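Local coordinates for actin-related protein 8 (Homo sapiens, PDB 4FO0) that binds ATP, has low basal ATPase activity without polymerising, is a proposed core component of the INO80 chromatin remodelling complex, and is required to recruit INO80 to DNA damage, at residues Gly168-Val173 and Asn210-Lys215; Glu216-Ile221 and Ile230-Glu235; Ile221-Gly226 and Arg575-Phe580. All coordinates share one frame; numbering follows the deposited sequence.

Contact 1 (Gly168-Val173 and Asn210-Lys215); sequences GSLTAV and NKQHVK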
loop_
_atom_site.group_PDB
_atom_site.type_symbol
_atom_site.label_atom_id
_atom_site.label_comp_id
_atom_site.label_asym_id
_atom_site.label_seq_id
_atom_site.Cartn_x
_atom_site.Cartn_y
_atom_site.Cartn_z
ATOM N N GLY A 168 13.756 -8.454 14.236
ATOM C CA GLY A 168 13.462 -7.040 14.393
ATOM C C GLY A 168 14.641 -6.085 14.358
ATOM O O GLY A 168 14.455 -4.869 14.315
ATOM N N SER A 169 15.857 -6.617 14.392
ATOM C CA SER A 169 17.030 -5.766 14.254
ATOM C C SER A 169 17.165 -5.272 12.823
ATOM O O SER A 169 16.612 -5.861 11.898
ATOM C CB SER A 169 18.277 -6.564 14.577
ATOM O OG SER A 169 18.458 -7.550 13.590
ATOM N N LEU A 170 17.931 -4.209 12.630
ATOM C CA LEU A 170 18.232 -3.763 11.281
ATOM C C LEU A 170 18.874 -4.891 10.456
ATOM O O LEU A 170 18.512 -5.100 9.300
ATOM C CB LEU A 170 19.138 -2.544 11.306
ATOM C CG LEU A 170 19.499 -1.971 9.935
ATOM C CD1 LEU A 170 18.255 -1.668 9.124
ATOM C CD2 LEU A 170 20.272 -0.719 10.153
ATOM N N THR A 171 19.805 -5.635 11.044
ATOM C CA THR A 171 20.493 -6.659 10.264
ATOM C C THR A 171 19.573 -7.794 9.859
ATOM O O THR A 171 19.699 -8.353 8.767
ATOM C CB THR A 171 21.713 -7.237 10.990
ATOM O OG1 THR A 171 21.290 -7.855 12.203
ATOM C CG2 THR A 171 22.710 -6.136 11.297
ATOM N N ALA A 172 18.646 -8.139 10.736
ATOM C CA ALA A 172 17.736 -9.223 10.431
ATOM C C ALA A 172 16.812 -8.789 9.316
ATOM O O ALA A 172 16.498 -9.581 8.434
ATOM C CB ALA A 172 16.936 -9.607 11.644
ATOM N N VAL A 173 16.371 -7.534 9.368
ATOM C CA VAL A 173 15.446 -7.016 8.368
ATOM C C VAL A 173 16.114 -7.047 6.996
ATOM O O VAL A 173 15.507 -7.446 6.003
ATOM C CB VAL A 173 15.013 -5.565 8.662
ATOM C CG1 VAL A 173 14.352 -4.960 7.430
ATOM C CG2 VAL A 173 14.091 -5.511 9.854
ATOM N N ASN A 210 14.331 7.258 4.762
ATOM C CA ASN A 210 15.298 7.258 5.828
ATOM C C ASN A 210 16.694 7.050 5.237
ATOM O O ASN A 210 16.984 5.987 4.681
ATOM C CB ASN A 210 14.932 6.154 6.810
ATOM C CG ASN A 210 15.953 5.986 7.909
ATOM O OD1 ASN A 210 17.165 6.032 7.670
ATOM N ND2 ASN A 210 15.469 5.775 9.133
ATOM N N LYS A 211 17.551 8.064 5.342
ATOM C CA LYS A 211 18.870 8.017 4.698
ATOM C C LYS A 211 19.662 6.774 5.076
ATOM O O LYS A 211 20.189 6.072 4.213
ATOM C CB LYS A 211 19.692 9.263 5.023
ATOM C CG LYS A 211 19.177 10.542 4.389
ATOM C CD LYS A 211 20.010 11.730 4.862
ATOM C CE LYS A 211 19.425 13.057 4.395
ATOM N NZ LYS A 211 18.036 13.287 4.902
ATOM N N GLN A 212 19.744 6.494 6.370
ATOM C CA GLN A 212 20.499 5.340 6.814
ATOM C C GLN A 212 20.035 4.046 6.151
ATOM O O GLN A 212 20.847 3.230 5.713
ATOM C CB GLN A 212 20.409 5.194 8.327
ATOM C CG GLN A 212 21.586 4.403 8.885
ATOM C CD GLN A 212 21.176 3.388 9.933
ATOM O OE1 GLN A 212 20.191 3.575 10.658
ATOM N NE2 GLN A 212 21.933 2.296 10.016
ATOM N N HIS A 213 18.720 3.868 6.099
ATOM C CA HIS A 213 18.117 2.645 5.585
ATOM C C HIS A 213 18.272 2.486 4.098
ATOM O O HIS A 213 18.507 1.377 3.613
ATOM C CB HIS A 213 16.639 2.609 5.928
ATOM C CG HIS A 213 16.384 2.437 7.383
ATOM N ND1 HIS A 213 15.142 2.612 7.950
ATOM C CD2 HIS A 213 17.222 2.110 8.393
ATOM C CE1 HIS A 213 15.226 2.399 9.249
ATOM N NE2 HIS A 213 16.476 2.086 9.542
ATOM N N VAL A 214 18.084 3.586 3.377
ATOM C CA VAL A 214 18.336 3.613 1.946
ATOM C C VAL A 214 19.800 3.245 1.690
ATOM O O VAL A 214 20.096 2.361 0.877
ATOM C CB VAL A 214 18.027 4.988 1.391
ATOM C CG1 VAL A 214 18.360 5.068 -0.096
ATOM C CG2 VAL A 214 16.579 5.291 1.637
ATOM N N LYS A 215 20.704 3.906 2.410
ATOM C CA LYS A 215 22.126 3.585 2.344
ATOM C C LYS A 215 22.333 2.073 2.424
ATOM O O LYS A 215 22.958 1.470 1.554
ATOM C CB LYS A 215 22.868 4.283 3.480
ATOM C CG LYS A 215 24.372 4.086 3.480
ATOM C CD LYS A 215 25.001 4.511 4.811
ATOM C CE LYS A 215 24.850 3.429 5.880
ATOM N NZ LYS A 215 25.246 3.895 7.243
#
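L170 holds its CG anti to the backbone N (chi1 -179°), which carries both methyls outward from its helix towards Q212 and H213. From the other helix Q212 likewise swings its CG far from its own amide nitrogen (chi1 -157°); its chain then turns about the CB-CG bond, and its amide meets the leucine from the opposite direction. The two side chains meet where L170 CD2 lies 3.4 Å from Q212 NE2, a methyl against the amide nitrogen, a van der Waals touch. The second branch goes to the histidine: L170 CD1 is 4.0 Å from H213 CD2 and meets the imidazole obliquely. A leucine suits this place because its forked end reaches two neighbours at once, while a glutamine, long and polar, suits an exposed position and can still lay its end on a methyl.

Both segments are the N-terminal turns of helices in the part of the actin fold that corresponds to subdomain 1 of actin, and each start is capped by a side chain. S169 OG accepts from A172 N at 2.9 Å, and N210 OD1 accepts from H213 N at 3.1 Å, with the donor standing above the plane of the amide. Serine and asparagine are classic N-cap residues, being short enough to fold back on first-turn amides that have no carbonyl before them to bind. The same asparagine amide also lies against the histidine: N210 ND2 stands 3.3 Å above the plane of the H213 ring, off its centre, and probably limits its rotation.

L160, on strand 159-160, packs on both L170 and H213, while I162 adds a further apolar neighbour for the leucine.

Contact 2 (Glu216-Ile221 and Ile230-Glu235); sequences ELVNMI and IVVHQE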
loop_
_atom_site.group_PDB
_atom_site.type_symbol
_atom_site.label_atom_id
_atom_site.label_comp_id
_atom_site.label_asym_id
_atom_site.label_seq_id
_atom_site.Cartn_x
_atom_site.Cartn_y
_atom_site.Cartn_z
ATOM N N GLU A 216 21.779 1.466 3.466
ATOM C CA GLU A 216 21.890 0.031 3.691
ATOM C C GLU A 216 21.372 -0.815 2.536
ATOM O O GLU A 216 21.925 -1.874 2.237
ATOM C CB GLU A 216 21.117 -0.354 4.951
ATOM C CG GLU A 216 21.729 0.146 6.243
ATOM C CD GLU A 216 22.986 -0.609 6.612
ATOM O OE1 GLU A 216 23.288 -1.620 5.938
ATOM O OE2 GLU A 216 23.667 -0.191 7.574
ATOM N N LEU A 217 20.289 -0.365 1.918
ATOM C CA LEU A 217 19.640 -1.117 0.855
ATOM C C LEU A 217 20.514 -1.081 -0.379
ATOM O O LEU A 217 20.787 -2.108 -1.005
ATOM C CB LEU A 217 18.272 -0.510 0.534
ATOM C CG LEU A 217 17.189 -0.817 1.568
ATOM C CD1 LEU A 217 15.936 0.007 1.292
ATOM C CD2 LEU A 217 16.873 -2.311 1.590
ATOM N N VAL A 218 20.937 0.125 -0.727
ATOM C CA VAL A 218 21.898 0.318 -1.786
ATOM C C VAL A 218 23.107 -0.577 -1.551
ATOM O O VAL A 218 23.585 -1.254 -2.462
ATOM C CB VAL A 218 22.369 1.767 -1.833
ATOM C CG1 VAL A 218 23.542 1.896 -2.789
ATOM C CG2 VAL A 218 21.216 2.681 -2.226
ATOM N N ASN A 219 23.604 -0.594 -0.321
ATOM C CA ASN A 219 24.747 -1.442 -0.040
ATOM C C ASN A 219 24.395 -2.895 -0.312
ATOM O O ASN A 219 25.183 -3.654 -0.871
ATOM C CB ASN A 219 25.261 -1.246 1.385
ATOM C CG ASN A 219 26.476 -2.098 1.671
ATOM O OD1 ASN A 219 27.587 -1.798 1.225
ATOM N ND2 ASN A 219 26.270 -3.181 2.402
ATOM N N MET A 220 23.182 -3.267 0.063
ATOM C CA MET A 220 22.733 -4.624 -0.134
ATOM C C MET A 220 22.670 -4.945 -1.629
ATOM O O MET A 220 23.205 -5.959 -2.071
ATOM C CB MET A 220 21.378 -4.851 0.545
ATOM C CG MET A 220 20.887 -6.262 0.374
ATOM S SD MET A 220 19.114 -6.467 0.526
ATOM C CE MET A 220 18.482 -5.187 -0.560
ATOM N N ILE A 221 22.015 -4.084 -2.403
ATOM C CA ILE A 221 21.904 -4.289 -3.848
ATOM C C ILE A 221 23.258 -4.487 -4.535
ATOM O O ILE A 221 23.465 -5.443 -5.283
ATOM C CB ILE A 221 21.241 -3.092 -4.541
ATOM C CG1 ILE A 221 19.823 -2.884 -4.022
ATOM C CG2 ILE A 221 21.216 -3.328 -6.026
ATOM C CD1 ILE A 221 18.989 -4.108 -4.170
ATOM N N ILE A 230 23.181 0.889 -9.815
ATOM C CA ILE A 230 21.863 1.141 -9.280
ATOM C C ILE A 230 21.493 2.592 -9.486
ATOM O O ILE A 230 22.358 3.467 -9.550
ATOM C CB ILE A 230 21.823 0.871 -7.752
ATOM C CG1 ILE A 230 20.408 1.044 -7.195
ATOM C CG2 ILE A 230 22.757 1.818 -7.015
ATOM C CD1 ILE A 230 20.293 0.646 -5.718
ATOM N N VAL A 231 20.194 2.836 -9.584
ATOM C CA VAL A 231 19.660 4.183 -9.516
ATOM C C VAL A 231 18.539 4.200 -8.491
ATOM O O VAL A 231 17.604 3.396 -8.547
ATOM C CB VAL A 231 19.077 4.643 -10.852
ATOM C CG1 VAL A 231 18.343 5.952 -10.655
ATOM C CG2 VAL A 231 20.175 4.779 -11.901
ATOM N N VAL A 232 18.626 5.128 -7.555
ATOM C CA VAL A 232 17.584 5.258 -6.560
ATOM C C VAL A 232 16.702 6.443 -6.915
ATOM O O VAL A 232 17.202 7.495 -7.297
ATOM C CB VAL A 232 18.180 5.459 -5.164
ATOM C CG1 VAL A 232 17.092 5.758 -4.185
ATOM C CG2 VAL A 232 18.946 4.235 -4.756
ATOM N N HIS A 233 15.390 6.271 -6.813
ATOM C CA HIS A 233 14.496 7.397 -7.000
ATOM C C HIS A 233 13.267 7.285 -6.107
ATOM O O HIS A 233 12.932 6.206 -5.624
ATOM C CB HIS A 233 14.081 7.506 -8.462
ATOM C CG HIS A 233 14.011 8.915 -8.960
ATOM N ND1 HIS A 233 13.812 9.989 -8.118
ATOM C CD2 HIS A 233 14.132 9.425 -10.208
ATOM C CE1 HIS A 233 13.802 11.103 -8.831
ATOM N NE2 HIS A 233 13.993 10.787 -10.100
ATOM N N GLN A 234 12.591 8.403 -5.895
ATOM C CA GLN A 234 11.404 8.417 -5.061
ATOM C C GLN A 234 10.208 7.871 -5.805
ATOM O O GLN A 234 10.040 8.125 -6.995
ATOM C CB GLN A 234 11.113 9.824 -4.601
ATOM C CG GLN A 234 12.269 10.425 -3.880
ATOM C CD GLN A 234 12.110 11.900 -3.747
ATOM O OE1 GLN A 234 11.730 12.399 -2.689
ATOM N NE2 GLN A 234 12.373 12.621 -4.830
ATOM N N GLU A 235 9.372 7.127 -5.092
ATOM C CA GLU A 235 8.244 6.471 -5.717
ATOM C C GLU A 235 7.246 7.529 -6.219
ATOM O O GLU A 235 6.517 7.304 -7.183
ATOM C CB GLU A 235 7.608 5.440 -4.759
ATOM C CG GLU A 235 6.877 6.040 -3.547
ATOM C CD GLU A 235 6.748 5.087 -2.337
ATOM O OE1 GLU A 235 6.644 5.597 -1.196
ATOM O OE2 GLU A 235 6.732 3.846 -2.509
#
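V218 and I221, one helical turn apart, press their branched side chains against I230 and V232 of the adjoining strand. The tight part centres on two methyls. V218 CG2 is 3.7 Å from V232 CG2 and 4.1 Å from I230 CD1, so this one methyl touches both strand residues. The I230 chain is fully extended (chi1 -176°, chi2 174°), which brings I230 CD1 to 3.9 Å from I221 CG1; the two side chains cross at about a right angle. Beta-branched I230 and V232 favour the strand, and V218 and I221 suit the place as compact apolar groups, filling a buried seam without polar atoms to satisfy.

Beyond V232 the packing loosens as the strand runs on to H233 and Q234, and L217 turns to L203 instead. On the helix's more open side E216 and N219 are partly exposed, and N219 OD1 is taken by W577 NE1 of helix 574-580.

The segments 216-221 and 230-234 run nearly antiparallel, at 156°, their axes 9.9 Å apart at closest. They belong to the beta-alpha-beta unit of strand 200-205, helix 211-225 and strand 229-234; the two strands pair in parallel, L203 and I205 extend the apolar floor, and M220 packs against helix 170-187 on another face of the helix.

Contact 3 (Ile221-Gly226 and Arg575-Phe580); sequences ILMKMG and REWQRF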
loop_
_atom_site.group_PDB
_atom_site.type_symbol
_atom_site.label_atom_id
_atom_site.label_comp_id
_atom_site.label_asym_id
_atom_site.label_seq_id
_atom_site.Cartn_x
_atom_site.Cartn_y
_atom_site.Cartn_z
ATOM N N ILE A 221 22.015 -4.084 -2.403
ATOM C CA ILE A 221 21.904 -4.289 -3.848
ATOM C C ILE A 221 23.258 -4.487 -4.535
ATOM O O ILE A 221 23.465 -5.443 -5.283
ATOM C CB ILE A 221 21.241 -3.092 -4.541
ATOM C CG1 ILE A 221 19.823 -2.884 -4.022
ATOM C CG2 ILE A 221 21.216 -3.328 -6.026
ATOM C CD1 ILE A 221 18.989 -4.108 -4.170
ATOM N N LEU A 222 24.174 -3.558 -4.284
ATOM C CA LEU A 222 25.464 -3.552 -4.952
ATOM C C LEU A 222 26.436 -4.597 -4.401
ATOM O O LEU A 222 26.985 -5.407 -5.156
ATOM C CB LEU A 222 26.081 -2.148 -4.880
ATOM C CG LEU A 222 25.306 -1.095 -5.673
ATOM C CD1 LEU A 222 25.980 0.243 -5.563
ATOM C CD2 LEU A 222 25.178 -1.512 -7.130
ATOM N N MET A 223 26.628 -4.588 -3.085
ATOM C CA MET A 223 27.637 -5.428 -2.450
ATOM C C MET A 223 27.187 -6.863 -2.152
ATOM O O MET A 223 27.931 -7.808 -2.375
ATOM C CB MET A 223 28.168 -4.766 -1.167
ATOM C CG MET A 223 28.873 -3.425 -1.362
ATOM S SD MET A 223 30.147 -3.397 -2.663
ATOM C CE MET A 223 29.112 -3.354 -4.119
ATOM N N LYS A 224 25.980 -7.031 -1.634
ATOM C CA LYS A 224 25.533 -8.354 -1.206
ATOM C C LYS A 224 24.882 -9.150 -2.341
ATOM O O LYS A 224 25.062 -10.352 -2.446
ATOM C CB LYS A 224 24.551 -8.231 -0.036
ATOM C CG LYS A 224 25.137 -7.636 1.220
ATOM C CD LYS A 224 25.678 -8.728 2.126
ATOM C CE LYS A 224 26.171 -8.152 3.444
ATOM N NZ LYS A 224 25.115 -7.350 4.131
ATOM N N MET A 225 24.106 -8.481 -3.183
ATOM C CA MET A 225 23.361 -9.194 -4.208
ATOM C C MET A 225 24.120 -9.254 -5.538
ATOM O O MET A 225 23.960 -10.207 -6.305
ATOM C CB MET A 225 21.987 -8.569 -4.407
ATOM C CG MET A 225 20.962 -8.972 -3.373
ATOM S SD MET A 225 19.429 -8.072 -3.651
ATOM C CE MET A 225 18.471 -9.249 -4.592
ATOM N N GLY A 226 24.933 -8.237 -5.816
ATOM C CA GLY A 226 25.840 -8.300 -6.943
ATOM C C GLY A 226 25.463 -7.567 -8.214
ATOM O O GLY A 226 26.044 -7.826 -9.269
ATOM N N ARG A 575 32.087 -0.225 -7.698
ATOM C CA ARG A 575 33.384 0.192 -7.190
ATOM C C ARG A 575 33.359 1.598 -6.610
ATOM O O ARG A 575 33.999 1.861 -5.592
ATOM C CB ARG A 575 34.494 0.026 -8.226
ATOM C CG ARG A 575 35.845 -0.281 -7.573
ATOM C CD ARG A 575 36.868 -0.775 -8.578
ATOM N NE ARG A 575 37.181 0.237 -9.583
ATOM C CZ ARG A 575 38.410 0.650 -9.874
ATOM N NH1 ARG A 575 39.454 0.135 -9.237
ATOM N NH2 ARG A 575 38.596 1.575 -10.806
ATOM N N GLU A 576 32.603 2.492 -7.234
ATOM C CA GLU A 576 32.407 3.817 -6.652
ATOM C C GLU A 576 31.773 3.694 -5.266
ATOM O O GLU A 576 32.065 4.472 -4.356
ATOM C CB GLU A 576 31.537 4.687 -7.554
ATOM C CG GLU A 576 31.920 4.621 -9.030
ATOM C CD GLU A 576 30.876 5.259 -9.944
ATOM O OE1 GLU A 576 31.265 5.861 -10.967
ATOM O OE2 GLU A 576 29.665 5.158 -9.649
ATOM N N TRP A 577 30.909 2.705 -5.100
ATOM C CA TRP A 577 30.273 2.494 -3.825
ATOM C C TRP A 577 31.233 1.943 -2.821
ATOM O O TRP A 577 31.387 2.495 -1.718
ATOM C CB TRP A 577 29.081 1.566 -3.959
ATOM C CG TRP A 577 28.340 1.425 -2.662
ATOM C CD1 TRP A 577 28.370 0.359 -1.781
ATOM C CD2 TRP A 577 27.457 2.409 -2.038
ATOM N NE1 TRP A 577 27.583 0.605 -0.694
ATOM C CE2 TRP A 577 27.006 1.815 -0.786
ATOM C CE3 TRP A 577 27.003 3.667 -2.384
ATOM C CZ2 TRP A 577 26.141 2.469 0.063
ATOM C CZ3 TRP A 577 26.132 4.319 -1.518
ATOM C CH2 TRP A 577 25.714 3.732 -0.323
ATOM N N GLN A 578 31.887 0.845 -3.174
ATOM C CA GLN A 578 32.859 0.221 -2.295
ATOM C C GLN A 578 33.852 1.250 -1.794
ATOM O O GLN A 578 34.318 1.181 -0.663
ATOM C CB GLN A 578 33.597 -0.885 -3.039
ATOM C CG GLN A 578 34.379 -1.821 -2.142
ATOM C CD GLN A 578 34.638 -3.160 -2.798
ATOM O OE1 GLN A 578 34.408 -3.332 -3.993
ATOM N NE2 GLN A 578 35.119 -4.117 -2.017
ATOM N N ARG A 579 34.172 2.206 -2.653
ATOM C CA ARG A 579 35.175 3.211 -2.352
ATOM C C ARG A 579 34.595 4.311 -1.481
ATOM O O ARG A 579 35.014 4.499 -0.346
ATOM C CB ARG A 579 35.714 3.812 -3.644
ATOM C CG ARG A 579 37.044 3.241 -4.092
ATOM C CD ARG A 579 37.966 4.344 -4.577
ATOM N NE ARG A 579 38.336 4.166 -5.974
ATOM C CZ ARG A 579 38.120 3.054 -6.666
ATOM N NH1 ARG A 579 37.533 2.018 -6.089
ATOM N NH2 ARG A 579 38.491 2.981 -7.936
ATOM N N PHE A 580 33.629 5.040 -2.022
ATOM C CA PHE A 580 33.199 6.295 -1.432
ATOM C C PHE A 580 31.915 6.115 -0.647
ATOM O O PHE A 580 31.555 6.951 0.175
ATOM C CB PHE A 580 32.992 7.339 -2.517
ATOM C CG PHE A 580 34.219 7.620 -3.321
ATOM C CD1 PHE A 580 35.101 8.605 -2.932
ATOM C CD2 PHE A 580 34.492 6.894 -4.461
ATOM C CE1 PHE A 580 36.234 8.867 -3.668
ATOM C CE2 PHE A 580 35.623 7.150 -5.202
ATOM C CZ PHE A 580 36.496 8.138 -4.805
#
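W577 bridges the two helices, and its side chain meets a succession of neighbours from CB outward. W577 CB lies 3.7 Å from L222 CD1, a methyl that also comes within 3.9 Å of W577 CG, obliquely to the ring. A chi1 near 180° (-175°) swings the indole away from its own backbone N and toward helix 211-225, and W577 CD1 comes 3.8 Å from M223 CG, which sits at the ring edge, near its plane. The next atom, NE1, donates a hydrogen bond to N219 OD1, giving the buried indole nitrogen its polar partner. At the far rim of the six-membered ring W577 CH2 packs 3.8 Å from V218 CG1, and W577 CZ2 lies 3.7 Å from K215 O.

This tryptophan ties helix 574-580, near the C-terminus, to a helix from the N-terminal part of the sequence, within one actin-fold domain; the segments cross almost perpendicularly, at 97°. A large flat side chain suits such a crossing, since it can span axes 10.0 Å apart. The flexible M223 bends along its chain and brings SD to the edge of the five-membered ring, a Met-aromatic contact 84° off the ring normal, while M223 SD also lies 4.3 Å from Q578 CB. The last turn of the helix, 221-225, which carries both L222 and M223, is of the wider pi type, and G226 follows it with a positive phi that glycine adopts readily.

In the fold
All three contacts are strung along helix 211-225: its first turn serves contact 1, its middle contact 2 and its last turns contact 3, with I221 shared by the latter two. The centres of contact 1 and contact 2 lie about 12 Å apart, those of contact 2 and contact 3 about 11 Å, and those of contact 1 and contact 3 about 16 Å. Neighbouring contacts also touch directly. L170 CD2 of contact 1 is 4.3 Å from E216 CG of contact 2, and I230 CG2 of contact 2 is 3.9 Å from L222 CD1 of contact 3. None lies at the annotated nucleotide site, though the H213 side chain in contact 1 is about 13 Å from the bound ATP.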